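Local coordinates for protein putative ATP binding component of ABC-transporter (Escherichia coli, PDB 2R5O) that binds O-antigen polysaccharide through this C-terminal domain of an ABC transporter that probably uses ATP hydrolysis to drive polysaccharide export, at residues Pro63-Leu75 and Leu166-Asp179. Sequence-based numbering, arbitrary orientation.
Sequences PPSLTGNQQTDFL and LHVTKSMDFWGVID. With NA (sodium ion), chain K.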
loop_
_atom_site.group_PDB
_atom_site.type_symbol
_atom_site.label_atom_id
_atom_site.label_comp_id
_atom_site.label_asym_id
_atom_site.label_seq_id
_atom_site.Cartn_x
_atom_site.Cartn_y
_atom_site.Cartn_z
ATOM N N PRO A 63 -5.049 16.509 12.958
ATOM C CA PRO A 63 -6.271 16.584 12.150
ATOM C C PRO A 63 -7.224 15.444 12.544
ATOM O O PRO A 63 -6.777 14.408 13.050
ATOM C CB PRO A 63 -5.733 16.395 10.740
ATOM C CG PRO A 63 -4.509 15.558 10.921
ATOM C CD PRO A 63 -3.872 16.115 12.163
ATOM N N PRO A 64 -8.527 15.595 12.324
ATOM C CA PRO A 64 -9.455 14.542 12.742
ATOM C C PRO A 64 -9.376 13.287 11.885
ATOM O O PRO A 64 -9.838 12.228 12.284
ATOM C CB PRO A 64 -10.828 15.228 12.585
ATOM C CG PRO A 64 -10.619 16.235 11.493
ATOM C CD PRO A 64 -9.231 16.770 11.779
ATOM N N SER A 65 -8.811 13.393 10.697
ATOM C CA SER A 65 -8.498 12.236 9.867
ATOM C C SER A 65 -7.318 12.577 9.002
ATOM O O SER A 65 -6.925 13.720 8.922
ATOM C CB SER A 65 -9.693 11.826 9.023
ATOM O OG SER A 65 -10.017 12.830 8.066
ATOM N N LEU A 66 -6.788 11.550 8.355
ATOM C CA LEU A 66 -5.682 11.649 7.402
ATOM C C LEU A 66 -6.246 11.406 6.006
ATOM O O LEU A 66 -7.031 10.498 5.806
ATOM C CB LEU A 66 -4.611 10.629 7.771
ATOM C CG LEU A 66 -4.133 10.696 9.217
ATOM C CD1 LEU A 66 -3.127 9.573 9.490
ATOM C CD2 LEU A 66 -3.538 12.053 9.570
ATOM N N THR A 67 -5.941 12.299 5.059
ATOM C CA THR A 67 -6.379 12.165 3.668
ATOM C C THR A 67 -5.565 11.063 3.005
ATOM O O THR A 67 -4.321 11.059 3.065
ATOM C CB THR A 67 -6.228 13.508 2.918
ATOM O OG1 THR A 67 -7.098 14.471 3.524
ATOM C CG2 THR A 67 -6.606 13.377 1.456
ATOM N N GLY A 68 -6.255 10.160 2.321
ATOM C CA GLY A 68 -5.578 9.108 1.574
ATOM C C GLY A 68 -4.524 9.688 0.645
ATOM O O GLY A 68 -4.796 10.658 -0.080
ATOM N N ASN A 69 -3.322 9.114 0.701
ATOM C CA ASN A 69 -2.152 9.474 -0.141
ATOM C C ASN A 69 -1.378 10.679 0.318
ATOM O O ASN A 69 -0.314 10.988 -0.226
ATOM C CB ASN A 69 -2.504 9.609 -1.622
ATOM C CG ASN A 69 -3.269 8.423 -2.148
ATOM O OD1 ASN A 69 -4.259 8.586 -2.878
ATOM N ND2 ASN A 69 -2.861 7.220 -1.744
ATOM N N GLN A 70 -1.854 11.356 1.356
ATOM C CA GLN A 70 -1.178 12.565 1.825
ATOM C C GLN A 70 -0.013 12.252 2.777
ATOM O O GLN A 70 -0.151 11.421 3.689
ATOM C CB GLN A 70 -2.194 13.493 2.484
ATOM C CG GLN A 70 -1.697 14.867 2.753
ATOM C CD GLN A 70 -2.825 15.819 3.022
ATOM O OE1 GLN A 70 -3.584 16.153 2.125
ATOM N NE2 GLN A 70 -2.960 16.239 4.265
ATOM N N GLN A 71 1.082 12.968 2.608
ATOM C CA GLN A 71 2.233 12.898 3.553
ATOM C C GLN A 71 1.804 13.320 4.965
ATOM O O GLN A 71 1.194 14.376 5.142
ATOM C CB GLN A 71 3.321 13.840 3.068
ATOM C CG GLN A 71 4.736 13.579 3.604
ATOM C CD GLN A 71 5.410 12.316 3.034
ATOM O OE1 GLN A 71 4.889 11.655 2.154
ATOM N NE2 GLN A 71 6.574 11.990 3.553
ATOM N N THR A 72 2.092 12.460 5.939
ATOM C CA THR A 72 1.764 12.685 7.357
ATOM C C THR A 72 3.016 12.468 8.191
ATOM O O THR A 72 3.791 11.546 7.908
ATOM C CB THR A 72 0.624 11.753 7.809
ATOM O OG1 THR A 72 -0.526 12.078 7.031
ATOM C CG2 THR A 72 0.324 11.879 9.261
ATOM N N ASP A 73 3.213 13.327 9.177
ATOM C CA ASP A 73 4.313 13.219 10.125
ATOM C C ASP A 73 3.824 12.597 11.422
ATOM O O ASP A 73 2.844 13.054 12.001
ATOM C CB ASP A 73 4.902 14.591 10.455
ATOM C CG ASP A 73 5.430 15.328 9.260
ATOM O OD1 ASP A 73 5.926 14.732 8.292
ATOM O OD2 ASP A 73 5.399 16.567 9.334
ATOM N N PHE A 74 4.534 11.566 11.863
ATOM C CA PHE A 74 4.259 10.830 13.080
ATOM C C PHE A 74 5.472 11.002 13.976
ATOM O O PHE A 74 6.550 10.462 13.680
ATOM C CB PHE A 74 4.057 9.348 12.753
ATOM C CG PHE A 74 2.871 9.080 11.858
ATOM C CD1 PHE A 74 1.599 8.964 12.377
ATOM C CD2 PHE A 74 3.021 8.938 10.479
ATOM C CE1 PHE A 74 0.527 8.691 11.554
ATOM C CE2 PHE A 74 1.947 8.689 9.696
ATOM C CZ PHE A 74 0.697 8.546 10.235
ATOM N N LEU A 75 5.325 11.783 15.038
ATOM C CA LEU A 75 6.425 12.142 15.939
ATOM C C LEU A 75 6.232 11.505 17.296
ATOM O O LEU A 75 5.107 11.463 17.819
ATOM C CB LEU A 75 6.532 13.662 16.123
ATOM C CG LEU A 75 6.797 14.446 14.835
ATOM C CD1 LEU A 75 5.510 14.930 14.183
ATOM C CD2 LEU A 75 7.761 15.588 15.085
ATOM N N LEU A 166 -6.089 5.821 14.012
ATOM C CA LEU A 166 -6.026 6.709 12.859
ATOM C C LEU A 166 -7.281 6.525 12.011
ATOM O O LEU A 166 -7.697 5.414 11.746
ATOM C CB LEU A 166 -4.826 6.359 11.972
ATOM C CG LEU A 166 -3.444 6.341 12.637
ATOM C CD1 LEU A 166 -2.362 5.981 11.634
ATOM C CD2 LEU A 166 -3.109 7.664 13.300
ATOM N N HIS A 167 -7.836 7.637 11.559
ATOM C CA HIS A 167 -8.975 7.652 10.644
ATOM C C HIS A 167 -8.484 8.158 9.320
ATOM O O HIS A 167 -7.822 9.199 9.297
ATOM C CB HIS A 167 -10.095 8.572 11.162
ATOM C CG HIS A 167 -10.462 8.331 12.586
ATOM N ND1 HIS A 167 -11.059 7.162 13.009
ATOM C CD2 HIS A 167 -10.317 9.099 13.690
ATOM C CE1 HIS A 167 -11.268 7.224 14.314
ATOM N NE2 HIS A 167 -10.825 8.387 14.752
ATOM N N VAL A 168 -8.781 7.455 8.227
ATOM C CA VAL A 168 -8.396 7.870 6.874
ATOM C C VAL A 168 -9.656 8.176 6.104
ATOM O O VAL A 168 -10.592 7.384 6.118
ATOM C CB VAL A 168 -7.572 6.759 6.131
ATOM C CG1 VAL A 168 -7.304 7.156 4.688
ATOM C CG2 VAL A 168 -6.249 6.508 6.866
ATOM N N THR A 169 -9.636 9.300 5.415
ATOM C CA THR A 169 -10.739 9.741 4.562
ATOM C C THR A 169 -10.296 9.927 3.103
ATOM O O THR A 169 -9.141 10.264 2.836
ATOM C CB THR A 169 -11.403 11.050 5.063
ATOM O OG1 THR A 169 -10.396 12.037 5.320
ATOM C CG2 THR A 169 -12.177 10.797 6.342
ATOM N N LYS A 170 -11.233 9.663 2.193
ATOM C CA LYS A 170 -11.083 9.850 0.745
ATOM C C LYS A 170 -12.449 10.209 0.175
ATOM O O LYS A 170 -13.499 10.009 0.818
ATOM C CB LYS A 170 -10.641 8.541 0.076
ATOM C CG LYS A 170 -9.348 7.938 0.540
ATOM C CD LYS A 170 -9.044 6.642 -0.187
ATOM C CE LYS A 170 -8.765 6.871 -1.654
ATOM N NZ LYS A 170 -7.502 7.635 -1.889
ATOM N N SER A 171 -12.453 10.737 -1.045
ATOM C CA SER A 171 -13.712 10.974 -1.766
ATOM C C SER A 171 -14.186 9.707 -2.465
ATOM O O SER A 171 -15.359 9.348 -2.357
ATOM C CB SER A 171 -13.586 12.133 -2.764
ATOM O OG SER A 171 -12.514 11.936 -3.639
ATOM N N MET A 172 -13.295 9.059 -3.218
ATOM C CA MET A 172 -13.643 7.834 -3.942
ATOM C C MET A 172 -12.730 6.697 -3.525
ATOM O O MET A 172 -11.521 6.683 -3.836
ATOM C CB MET A 172 -13.536 8.054 -5.436
ATOM C CG MET A 172 -14.469 9.151 -5.925
ATOM S SD MET A 172 -14.713 9.073 -7.691
ATOM C CE MET A 172 -15.232 10.741 -8.036
ATOM N N ASP A 173 -13.314 5.717 -2.850
ATOM C CA ASP A 173 -12.561 4.533 -2.431
ATOM C C ASP A 173 -12.210 3.664 -3.653
ATOM O O ASP A 173 -12.979 3.562 -4.597
ATOM C CB ASP A 173 -13.404 3.683 -1.475
ATOM C CG ASP A 173 -13.503 4.265 -0.097
ATOM O OD1 ASP A 173 -13.062 5.421 0.102
ATOM O OD2 ASP A 173 -14.027 3.545 0.784
ATOM N N PHE A 174 -11.054 2.996 -3.583
ATOM C CA PHE A 174 -10.692 1.955 -4.504
ATOM C C PHE A 174 -11.131 0.638 -3.807
ATOM O O PHE A 174 -11.831 0.684 -2.771
ATOM C CB PHE A 174 -9.192 1.999 -4.837
ATOM C CG PHE A 174 -8.291 1.962 -3.617
ATOM C CD1 PHE A 174 -7.893 0.775 -3.058
ATOM C CD2 PHE A 174 -7.834 3.144 -3.037
ATOM C CE1 PHE A 174 -7.095 0.754 -1.951
ATOM C CE2 PHE A 174 -7.057 3.126 -1.899
ATOM C CZ PHE A 174 -6.682 1.932 -1.372
ATOM N N TRP A 175 -10.835 -0.505 -4.387
ATOM C CA TRP A 175 -11.186 -1.790 -3.763
ATOM C C TRP A 175 -9.995 -2.260 -2.952
ATOM O O TRP A 175 -8.849 -2.271 -3.434
ATOM C CB TRP A 175 -11.529 -2.860 -4.807
ATOM C CG TRP A 175 -12.842 -2.682 -5.495
ATOM C CD1 TRP A 175 -13.174 -1.695 -6.378
ATOM C CD2 TRP A 175 -14.006 -3.510 -5.362
ATOM N NE1 TRP A 175 -14.469 -1.856 -6.800
ATOM C CE2 TRP A 175 -15.002 -2.965 -6.199
ATOM C CE3 TRP A 175 -14.304 -4.661 -4.623
ATOM C CZ2 TRP A 175 -16.279 -3.518 -6.308
ATOM C CZ3 TRP A 175 -15.573 -5.222 -4.740
ATOM C CH2 TRP A 175 -16.542 -4.653 -5.581
ATOM N N GLY A 176 -10.251 -2.614 -1.706
ATOM C CA GLY A 176 -9.226 -3.157 -0.878
ATOM C C GLY A 176 -8.791 -2.211 0.184
ATOM O O GLY A 176 -9.583 -1.427 0.722
ATOM N N VAL A 177 -7.548 -2.337 0.565
ATOM C CA VAL A 177 -7.056 -1.635 1.740
ATOM C C VAL A 177 -5.850 -0.771 1.484
ATOM O O VAL A 177 -5.686 0.264 2.140
ATOM C CB VAL A 177 -6.831 -2.636 2.900
ATOM C CG1 VAL A 177 -5.987 -3.827 2.506
ATOM C CG2 VAL A 177 -6.305 -1.953 4.131
ATOM N N ILE A 178 -4.994 -1.185 0.550
ATOM C CA ILE A 178 -3.743 -0.462 0.289
ATOM C C ILE A 178 -3.771 0.155 -1.100
ATOM O O ILE A 178 -4.221 -0.458 -2.069
ATOM C CB ILE A 178 -2.536 -1.395 0.467
ATOM C CG1 ILE A 178 -2.614 -2.658 -0.402
ATOM C CG2 ILE A 178 -2.421 -1.785 1.935
ATOM C CD1 ILE A 178 -1.296 -3.332 -0.635
ATOM N N ASP A 179 -3.253 1.371 -1.199
ATOM C CA ASP A 179 -3.268 2.100 -2.451
ATOM C C ASP A 179 -1.923 1.964 -3.157
ATOM O O ASP A 179 -0.943 2.598 -2.749
ATOM C CB ASP A 179 -3.601 3.563 -2.234
ATOM C CG ASP A 179 -3.945 4.279 -3.501
ATOM O OD1 ASP A 179 -3.822 3.721 -4.607
ATOM O OD2 ASP A 179 -4.381 5.440 -3.378
HETATM NA NA NA K . -5.069 4.038 -6.974
HETATM O O HOH W 1 -9.724 13.660 3.150
HETATM O O HOH W 2 -7.343 10.478 -1.141
HETATM O O HOH W 3 -5.645 6.628 -5.656
HETATM O O HOH W 4 -7.780 4.044 -7.395
HETATM O O HOH W 5 -4.038 5.817 -8.953
#
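Thr169 OG1 is gripped twice: Ser65 OG lies 2.9 Å from it in a hydroxyl–hydroxyl hydrogen bond, and a water molecule links it to Thr67 OG1. The Thr169 hydroxyl sits between its own backbone N and carbonyl carbon (chi1 50°), which directs it toward Ser65, just ahead of the short strand Leu66-Thr67. Beneath these hydroxyls the two strands run parallel. Leu66 N donates to His167 O (2.7 Å), Thr169 N returns a bond to Leu66 O, and Gly68 N reaches Thr169 O at 2.9 Å. Leu66 and Val168 turn to the other face of the sheet; on the buried side, Leu166 CD1 meets Phe74 CE1 at 4.0 Å, while Thr72 CG2, of the same segment as Phe74, lies over one face of the ring, toward its rim. Past the strand ends, a type II turn from Thr67 to Gln70 presents Asn69, whose ND2 donates to Asp179 OD2 (2.9 Å). The donor stands above the carboxylate plane, with amide and carboxylate 53° apart. Asp133 takes a second bond from the same ND2. A water between Gly68 O and Lys170 NZ bridges the turn to the other segment. The other carboxylate oxygen, Asp179 OD1, binds sodium at 2.7 Å, together with Tyr102 of the second subunit. Strand 66-67 thus joins one sheet before the chain turns into strand 71-80 of the other, as in an immunoglobulin-like beta sandwich; beyond it, Trp175 and Gly176 pair antiparallel with a strand of the second subunit, so that the sheet runs on across the interface of the domain-swapped dimer.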